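Local coordinates for protein AxyAgu115A (Amphibacillus xylanus NBRC 15112, PDB 6NPS) that probably removes alpha-linked glucuronic acid side groups from glucuronoxylan-type hemicelluloses by hydrolysis, as a family GH115 alpha-glucuronidase, at residues G416-L428 / N511-A524. The protein carries 3 engineered substitutions. Numbering follows the deposited sequence.
Sequences GPVSYEWINSSYL and NGYTKIAHNRRPEA
The guanidinium of Arg521 lies flat on the ring of Tyr420, the planes 13° apart and CZ of Arg521 3.8 Å from the ring centroid, a cation-pi stack that its CD extends with a CH-pi contact. In the guanidinium plane, Arg521 NH1 donates to Ser425 OG at 2.9 Å, stack and bond together fixing the group's rotation; Ser425 OG sits between its backbone N and carbonyl carbon (chi1 54°). Ser425 CB also packs on Ala517 CB at 3.7 Å. A bend at chi2 (92°) brings the Glu523 carboxylate to the backbone of 419-421, where OE2 accepts from Glu421 N at 2.9 Å, on the syn side but tilted out of the carboxylate plane, while two waters reach OE1. Asn424 ND2 donates to Tyr513 OH at 3.0 Å, the amide nearly perpendicular to the ring. Tyr427 lies with one ring face over Lys515 CA and with CB over the His518 imidazole, whose ND1 donates to Lys515 O, holding the ring. The packing is looser at both ends: two waters link buried Tyr427 OH, which also bonds to Gly822 O, to partly exposed Asn511, and partly exposed Val418 CG1 meets Ala524 CB at 4.1 Å. The loop, between strand 405-410 of the eight-stranded TIM-type barrel and helix 428-440, runs antiparallel to the last turns of helix 500-519 and the turn after it; helix 564-596 touches Trp422 and Pro522.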
ATOM      1  N   GLY A 416     -13.292  -5.309  21.765  1.00 30.63           N
ATOM      2  CA  GLY A 416     -12.213  -4.505  21.203  1.00 32.66           C
ATOM      3  C   GLY A 416     -10.919  -4.490  22.019  1.00 35.86           C
ATOM      4  O   GLY A 416     -10.911  -4.866  23.194  1.00 31.69           O
ATOM      5  N   PRO A 417      -9.789  -4.029  21.413  1.00 32.50           N
ATOM      6  CA  PRO A 417      -9.691  -3.618  19.990  1.00 34.75           C
ATOM      7  C   PRO A 417      -9.793  -4.779  18.999  1.00 33.57           C
ATOM      8  O   PRO A 417     -10.221  -4.552  17.879  1.00 32.50           O
ATOM      9  CB  PRO A 417      -8.281  -2.967  19.894  1.00 36.02           C
ATOM     10  CG  PRO A 417      -7.934  -2.586  21.272  1.00 38.24           C
ATOM     11  CD  PRO A 417      -8.572  -3.646  22.164  1.00 35.91           C
ATOM     12  N   VAL A 418      -9.340  -5.974  19.376  1.00 29.67           N
ATOM     13  CA  VAL A 418      -9.397  -7.191  18.555  1.00 33.81           C
ATOM     14  C   VAL A 418      -9.690  -8.354  19.510  1.00 31.10           C
ATOM     15  O   VAL A 418      -8.986  -8.528  20.517  1.00 34.33           O
ATOM     16  CB  VAL A 418      -8.072  -7.506  17.797  1.00 35.17           C
ATOM     17  CG1 VAL A 418      -8.278  -8.695  16.776  1.00 30.09           C
ATOM     18  CG2 VAL A 418      -7.472  -6.247  17.102  1.00 37.70           C
ATOM     19  N   SER A 419     -10.648  -9.192  19.150  1.00 29.56           N
ATOM     20  CA  SER A 419     -10.976 -10.344  19.973  1.00 29.73           C
ATOM     21  C   SER A 419      -9.833 -11.350  19.937  1.00 31.17           C
ATOM     22  O   SER A 419      -8.998 -11.349  19.031  1.00 29.79           O
ATOM     23  CB  SER A 419     -12.268 -11.014  19.492  1.00 25.04           C
ATOM     24  OG  SER A 419     -13.336 -10.073  19.428  1.00 31.30           O
ATOM     25  N   TYR A 420      -9.786 -12.203  20.959  1.00 26.81           N
ATOM     26  CA  TYR A 420      -8.877 -13.338  20.947  1.00 28.73           C
ATOM     27  C   TYR A 420      -9.606 -14.511  21.578  1.00 32.69           C
ATOM     28  O   TYR A 420      -9.954 -14.508  22.781  1.00 31.97           O
ATOM     29  CB  TYR A 420      -7.546 -13.031  21.646  1.00 28.28           C
ATOM     30  CG  TYR A 420      -7.629 -12.518  23.056  1.00 27.39           C
ATOM     31  CD1 TYR A 420      -7.984 -11.194  23.333  1.00 26.94           C
ATOM     32  CD2 TYR A 420      -7.274 -13.349  24.107  1.00 29.11           C
ATOM     33  CE1 TYR A 420      -8.054 -10.745  24.638  1.00 28.54           C
ATOM     34  CE2 TYR A 420      -7.340 -12.919  25.413  1.00 30.47           C
ATOM     35  CZ  TYR A 420      -7.715 -11.621  25.673  1.00 31.55           C
ATOM     36  OH  TYR A 420      -7.757 -11.224  26.985  1.00 29.41           O
ATOM     37  N   GLU A 421      -9.889 -15.502  20.742  1.00 32.25           N
ATOM     38  CA  GLU A 421     -10.805 -16.554  21.166  1.00 36.35           C
ATOM     39  C   GLU A 421     -10.509 -17.903  20.537  1.00 37.56           C
ATOM     40  O   GLU A 421     -11.332 -18.807  20.696  1.00 39.43           O
ATOM     41  CB  GLU A 421     -12.275 -16.209  20.804  1.00 41.77           C
ATOM     42  CG  GLU A 421     -12.748 -14.790  21.063  1.00 50.32           C
ATOM     43  CD  GLU A 421     -14.225 -14.596  20.688  1.00 56.30           C
ATOM     44  OE1 GLU A 421     -15.084 -15.332  21.229  1.00 57.71           O
ATOM     45  OE2 GLU A 421     -14.521 -13.719  19.847  1.00 57.03           O
ATOM     46  N   TRP A 422      -9.405 -18.078  19.801  1.00 31.29           N
ATOM     47  CA  TRP A 422      -9.238 -19.306  19.035  1.00 32.80           C
ATOM     48  C   TRP A 422      -8.393 -20.335  19.803  1.00 35.00           C
ATOM     49  O   TRP A 422      -8.867 -21.422  20.154  1.00 36.22           O
ATOM     50  CB  TRP A 422      -8.597 -18.942  17.682  1.00 30.96           C
ATOM     51  CG  TRP A 422      -8.279 -20.108  16.815  1.00 29.81           C
ATOM     52  CD1 TRP A 422      -9.113 -21.126  16.473  1.00 34.22           C
ATOM     53  CD2 TRP A 422      -7.036 -20.361  16.168  1.00 27.92           C
ATOM     54  NE1 TRP A 422      -8.466 -22.007  15.642  1.00 34.19           N
ATOM     55  CE2 TRP A 422      -7.183 -21.569  15.442  1.00 33.72           C
ATOM     56  CE3 TRP A 422      -5.808 -19.696  16.147  1.00 31.61           C
ATOM     57  CZ2 TRP A 422      -6.147 -22.130  14.693  1.00 38.32           C
ATOM     58  CZ3 TRP A 422      -4.752 -20.261  15.404  1.00 34.11           C
ATOM     59  CH2 TRP A 422      -4.935 -21.466  14.683  1.00 37.11           C
ATOM     60  N   ILE A 423      -7.129 -20.006  20.030  1.00 26.14           N
ATOM     61  CA  ILE A 423      -6.185 -20.859  20.748  1.00 31.65           C
ATOM     62  C   ILE A 423      -5.512 -19.994  21.798  1.00 30.77           C
ATOM     63  O   ILE A 423      -5.278 -18.803  21.557  1.00 34.09           O
ATOM     64  CB  ILE A 423      -5.135 -21.472  19.788  1.00 34.31           C
ATOM     65  CG1 ILE A 423      -5.764 -22.443  18.821  1.00 37.79           C
ATOM     66  CG2 ILE A 423      -4.110 -22.296  20.534  1.00 41.41           C
ATOM     67  CD1 ILE A 423      -4.694 -23.114  17.960  1.00 39.89           C
ATOM     68  N   ASN A 424      -5.197 -20.585  22.957  1.00 33.12           N
ATOM     69  CA  ASN A 424      -4.434 -19.914  24.029  1.00 29.85           C
ATOM     70  C   ASN A 424      -3.326 -19.023  23.470  1.00 29.82           C
ATOM     71  O   ASN A 424      -2.500 -19.465  22.659  1.00 31.36           O
ATOM     72  CB  ASN A 424      -3.809 -20.980  24.959  1.00 30.38           C
ATOM     73  CG  ASN A 424      -2.909 -20.391  26.050  1.00 30.77           C
ATOM     74  OD1 ASN A 424      -3.199 -19.340  26.602  1.00 32.07           O
ATOM     75  ND2 ASN A 424      -1.815 -21.085  26.371  1.00 30.52           N
ATOM     76  N   SER A 425      -3.290 -17.762  23.935  1.00 28.15           N
ATOM     77  CA  SER A 425      -2.196 -16.842  23.636  1.00 29.39           C
ATOM     78  C   SER A 425      -1.715 -16.138  24.904  1.00 35.52           C
ATOM     79  O   SER A 425      -1.106 -15.064  24.819  1.00 34.50           O
ATOM     80  CB  SER A 425      -2.625 -15.810  22.571  1.00 27.79           C
ATOM     81  OG  SER A 425      -3.817 -15.158  23.001  1.00 31.87           O
ATOM     82  N   SER A 426      -1.996 -16.712  26.081  1.00 29.77           N
ATOM     83  CA  SER A 426      -1.541 -16.194  27.362  1.00 32.63           C
ATOM     84  C   SER A 426      -0.251 -16.881  27.822  1.00 34.42           C
ATOM     85  O   SER A 426       0.066 -18.017  27.450  1.00 36.24           O
ATOM     86  CB  SER A 426      -2.621 -16.340  28.434  1.00 33.43           C
ATOM     87  OG  SER A 426      -3.839 -15.730  27.969  1.00 35.79           O
ATOM     88  N   TYR A 427       0.493 -16.170  28.647  1.00 31.89           N
ATOM     89  CA  TYR A 427       1.897 -16.498  28.915  1.00 28.25           C
ATOM     90  C   TYR A 427       2.096 -16.475  30.417  1.00 22.35           C
ATOM     91  O   TYR A 427       1.815 -15.458  31.049  1.00 32.48           O
ATOM     92  CB  TYR A 427       2.760 -15.451  28.193  1.00 30.22           C
ATOM     93  CG  TYR A 427       4.270 -15.636  28.227  1.00 31.45           C
ATOM     94  CD1 TYR A 427       4.852 -16.800  27.809  1.00 28.32           C
ATOM     95  CD2 TYR A 427       5.091 -14.590  28.669  1.00 30.16           C
ATOM     96  CE1 TYR A 427       6.289 -16.960  27.878  1.00 33.72           C
ATOM     97  CE2 TYR A 427       6.473 -14.717  28.725  1.00 30.71           C
ATOM     98  CZ  TYR A 427       7.069 -15.895  28.306  1.00 32.81           C
ATOM     99  OH  TYR A 427       8.439 -16.001  28.374  1.00 33.55           O
ATOM    100  N   LEU A 428       2.604 -17.573  30.993  1.00 25.17           N
ATOM    101  CA  LEU A 428       2.638 -17.691  32.453  1.00 25.53           C
ATOM    102  C   LEU A 428       3.356 -16.555  33.161  1.00 28.93           C
ATOM    103  O   LEU A 428       2.825 -16.073  34.179  1.00 29.61           O
ATOM    104  CB  LEU A 428       3.244 -19.041  32.865  1.00 27.97           C
ATOM    105  CG  LEU A 428       2.423 -20.286  32.486  1.00 34.03           C
ATOM    106  CD1 LEU A 428       2.848 -21.488  33.371  1.00 31.59           C
ATOM    107  CD2 LEU A 428       0.902 -20.098  32.580  1.00 33.51           C
ATOM    108  N   ASN A 511       6.574 -23.120  26.259  1.00 33.72           N
ATOM    109  CA  ASN A 511       7.161 -21.824  26.560  1.00 37.40           C
ATOM    110  C   ASN A 511       7.363 -21.022  25.289  1.00 40.93           C
ATOM    111  O   ASN A 511       7.101 -19.812  25.255  1.00 39.71           O
ATOM    112  CB  ASN A 511       8.488 -22.020  27.281  1.00 48.93           C
ATOM    113  CG  ASN A 511       8.896 -20.801  28.056  1.00 61.67           C
ATOM    114  OD1 ASN A 511       8.342 -20.519  29.118  1.00 62.74           O
ATOM    115  ND2 ASN A 511       9.856 -20.052  27.525  1.00 64.29           N
ATOM    116  N   GLY A 512       7.821 -21.689  24.229  1.00 38.90           N
ATOM    117  CA  GLY A 512       7.985 -21.110  22.915  1.00 35.98           C
ATOM    118  C   GLY A 512       6.737 -20.534  22.289  1.00 31.72           C
ATOM    119  O   GLY A 512       6.715 -19.342  21.960  1.00 33.23           O
ATOM    120  N   TYR A 513       5.690 -21.344  22.078  1.00 26.40           N
ATOM    121  CA  TYR A 513       4.537 -20.802  21.367  1.00 29.88           C
ATOM    122  C   TYR A 513       3.833 -19.723  22.191  1.00 31.12           C
ATOM    123  O   TYR A 513       3.341 -18.730  21.628  1.00 28.87           O
ATOM    124  CB  TYR A 513       3.569 -21.934  20.940  1.00 27.64           C
ATOM    125  CG  TYR A 513       2.407 -22.245  21.878  1.00 27.43           C
ATOM    126  CD1 TYR A 513       1.273 -21.433  21.920  1.00 25.13           C
ATOM    127  CD2 TYR A 513       2.417 -23.405  22.676  1.00 28.04           C
ATOM    128  CE1 TYR A 513       0.196 -21.728  22.773  1.00 27.57           C
ATOM    129  CE2 TYR A 513       1.321 -23.705  23.555  1.00 27.52           C
ATOM    130  CZ  TYR A 513       0.229 -22.854  23.582  1.00 29.91           C
ATOM    131  OH  TYR A 513      -0.849 -23.145  24.442  1.00 32.04           O
ATOM    132  N   THR A 514       3.799 -19.862  23.528  1.00 30.93           N
ATOM    133  CA  THR A 514       3.034 -18.879  24.297  1.00 28.34           C
ATOM    134  C   THR A 514       3.732 -17.524  24.339  1.00 31.03           C
ATOM    135  O   THR A 514       3.049 -16.483  24.350  1.00 30.63           O
ATOM    136  CB  THR A 514       2.727 -19.370  25.740  1.00 30.72           C
ATOM    137  OG1 THR A 514       3.932 -19.755  26.451  1.00 29.11           O
ATOM    138  CG2 THR A 514       1.723 -20.533  25.738  1.00 28.80           C
ATOM    139  N   LYS A 515       5.074 -17.506  24.356  1.00 28.80           N
ATOM    140  CA  LYS A 515       5.787 -16.234  24.257  1.00 31.60           C
ATOM    141  C   LYS A 515       5.479 -15.520  22.940  1.00 31.91           C
ATOM    142  O   LYS A 515       5.162 -14.327  22.921  1.00 35.23           O
ATOM    143  CB  LYS A 515       7.321 -16.423  24.397  1.00 34.17           C
ATOM    144  CG  LYS A 515       7.922 -15.017  24.633  1.00 40.72           C
ATOM    145  CD  LYS A 515       9.365 -14.971  24.895  1.00 49.17           C
ATOM    146  CE  LYS A 515       9.852 -13.504  24.959  1.00 47.36           C
ATOM    147  NZ  LYS A 515       9.824 -12.857  26.283  1.00 43.80           N
ATOM    148  N   ILE A 516       5.563 -16.241  21.825  1.00 33.08           N
ATOM    149  CA  ILE A 516       5.294 -15.650  20.511  1.00 30.69           C
ATOM    150  C   ILE A 516       3.816 -15.239  20.362  1.00 31.92           C
ATOM    151  O   ILE A 516       3.507 -14.123  19.923  1.00 28.72           O
ATOM    152  CB  ILE A 516       5.749 -16.623  19.410  1.00 26.03           C
ATOM    153  CG1 ILE A 516       7.280 -16.760  19.453  1.00 27.00           C
ATOM    154  CG2 ILE A 516       5.233 -16.133  18.023  1.00 27.06           C
ATOM    155  CD1 ILE A 516       7.718 -18.106  18.956  1.00 29.13           C
ATOM    156  N   ALA A 517       2.879 -16.106  20.761  1.00 28.65           N
ATOM    157  CA  ALA A 517       1.469 -15.742  20.667  1.00 29.07           C
ATOM    158  C   ALA A 517       1.141 -14.517  21.507  1.00 32.70           C
ATOM    159  O   ALA A 517       0.321 -13.679  21.095  1.00 31.73           O
ATOM    160  CB  ALA A 517       0.547 -16.894  21.100  1.00 30.90           C
ATOM    161  N   HIS A 518       1.736 -14.398  22.656  1.00 32.50           N
ATOM    162  CA  HIS A 518       1.461 -13.292  23.483  1.00 33.36           C
ATOM    163  C   HIS A 518       2.007 -12.010  22.943  1.00 33.13           C
ATOM    164  O   HIS A 518       1.553 -11.007  23.273  1.00 32.65           O
ATOM    165  CB  HIS A 518       1.731 -13.599  24.949  1.00 32.72           C
ATOM    166  CG  HIS A 518       2.875 -12.869  25.527  1.00 39.05           C
ATOM    167  ND1 HIS A 518       4.148 -13.024  25.068  1.00 36.95           N
ATOM    168  CD2 HIS A 518       2.942 -11.994  26.550  1.00 39.90           C
ATOM    169  CE1 HIS A 518       4.951 -12.259  25.770  1.00 41.12           C
ATOM    170  NE2 HIS A 518       4.242 -11.626  26.675  1.00 42.36           N
ATOM    171  N   ASN A 519       3.001 -12.071  22.109  1.00 31.20           N
ATOM    172  CA  ASN A 519       3.568 -10.864  21.504  1.00 32.83           C
ATOM    173  C   ASN A 519       2.643 -10.264  20.440  1.00 30.50           C
ATOM    174  O   ASN A 519       2.680  -9.042  20.212  1.00 31.94           O
ATOM    175  CB  ASN A 519       4.941 -11.167  20.885  1.00 34.00           C
ATOM    176  CG  ASN A 519       6.026 -11.194  21.928  1.00 41.39           C
ATOM    177  OD1 ASN A 519       5.769 -10.820  23.075  1.00 36.61           O
ATOM    178  ND2 ASN A 519       7.259 -11.607  21.544  1.00 38.00           N
ATOM    179  N   ARG A 520       1.845 -11.094  19.760  1.00 29.89           N
ATOM    180  CA  ARG A 520       0.810 -10.587  18.834  1.00 28.04           C
ATOM    181  C   ARG A 520      -0.223 -11.691  18.729  1.00 33.19           C
ATOM    182  O   ARG A 520       0.060 -12.722  18.103  1.00 35.47           O
ATOM    183  CB  ARG A 520       1.403 -10.277  17.469  1.00 27.83           C
ATOM    184  CG  ARG A 520       0.434  -9.613  16.484  1.00 28.78           C
ATOM    185  CD  ARG A 520       0.093  -8.233  17.054  1.00 29.40           C
ATOM    186  NE  ARG A 520      -0.567  -7.422  16.090  1.00 32.48           N
ATOM    187  CZ  ARG A 520      -0.468  -6.110  15.989  1.00 32.33           C
ATOM    188  NH1 ARG A 520       0.315  -5.411  16.802  1.00 29.40           N
ATOM    189  NH2 ARG A 520      -1.159  -5.508  15.042  1.00 33.73           N
ATOM    190  N   ARG A 521      -1.411 -11.495  19.337  1.00 29.46           N
ATOM    191  CA  ARG A 521      -2.369 -12.584  19.411  1.00 30.17           C
ATOM    192  C   ARG A 521      -2.871 -12.943  18.000  1.00 32.07           C
ATOM    193  O   ARG A 521      -2.815 -12.122  17.076  1.00 30.97           O
ATOM    194  CB  ARG A 521      -3.517 -12.175  20.336  1.00 31.81           C
ATOM    195  CG  ARG A 521      -3.064 -11.962  21.798  1.00 31.20           C
ATOM    196  CD  ARG A 521      -4.316 -11.896  22.669  1.00 34.81           C
ATOM    197  NE  ARG A 521      -4.144 -11.233  23.961  1.00 38.59           N
ATOM    198  CZ  ARG A 521      -3.929 -11.872  25.112  1.00 38.88           C
ATOM    199  NH1 ARG A 521      -3.812 -13.206  25.129  1.00 34.53           N
ATOM    200  NH2 ARG A 521      -3.834 -11.188  26.245  1.00 41.47           N
ATOM    201  N   PRO A 522      -3.306 -14.188  17.800  1.00 32.01           N
ATOM    202  CA  PRO A 522      -3.525 -14.708  16.429  1.00 34.00           C
ATOM    203  C   PRO A 522      -4.393 -13.854  15.512  1.00 32.12           C
ATOM    204  O   PRO A 522      -3.987 -13.581  14.376  1.00 32.08           O
ATOM    205  CB  PRO A 522      -4.204 -16.057  16.709  1.00 35.34           C
ATOM    206  CG  PRO A 522      -3.663 -16.486  17.998  1.00 39.27           C
ATOM    207  CD  PRO A 522      -3.329 -15.271  18.805  1.00 34.47           C
ATOM    208  N   GLU A 523      -5.605 -13.487  15.948  1.00 28.05           N
ATOM    209  CA  GLU A 523      -6.521 -12.745  15.091  1.00 31.67           C
ATOM    210  C   GLU A 523      -5.946 -11.388  14.711  1.00 32.88           C
ATOM    211  O   GLU A 523      -6.279 -10.837  13.653  1.00 28.74           O
ATOM    212  CB  GLU A 523      -7.880 -12.567  15.812  1.00 33.49           C
ATOM    213  CG  GLU A 523      -8.640 -13.869  16.062  1.00 36.28           C
ATOM    214  CD  GLU A 523      -8.351 -14.529  17.448  1.00 42.32           C
ATOM    215  OE1 GLU A 523      -7.204 -14.350  18.000  1.00 38.67           O
ATOM    216  OE2 GLU A 523      -9.289 -15.238  17.962  1.00 40.24           O
ATOM    217  N   ALA A 524      -5.104 -10.825  15.571  1.00 26.61           N
ATOM    218  CA  ALA A 524      -4.480  -9.534  15.329  1.00 31.08           C
ATOM    219  C   ALA A 524      -3.171  -9.640  14.537  1.00 26.32           C
ATOM    220  O   ALA A 524      -2.570  -8.617  14.238  1.00 29.34           O
ATOM    221  CB  ALA A 524      -4.177  -8.839  16.672  1.00 30.86           C
TER
HETATM  222  O   HOH W   1      -6.370 -11.458  18.693  1.00 45.49           O
HETATM  223  O   HOH W   2      -6.842 -16.469  19.618  1.00 32.79           O
HETATM  224  O   HOH W   3      -4.483 -13.068  28.852  1.00 32.75           O
HETATM  225  O   HOH W   4       9.537 -17.995  30.322  1.00 65.74           O
HETATM  226  O   HOH W   5      10.801 -17.424  27.779  1.00 70.04           O
HETATM  227  O   HOH W   6       3.392 -19.909  29.158  1.00 31.97           O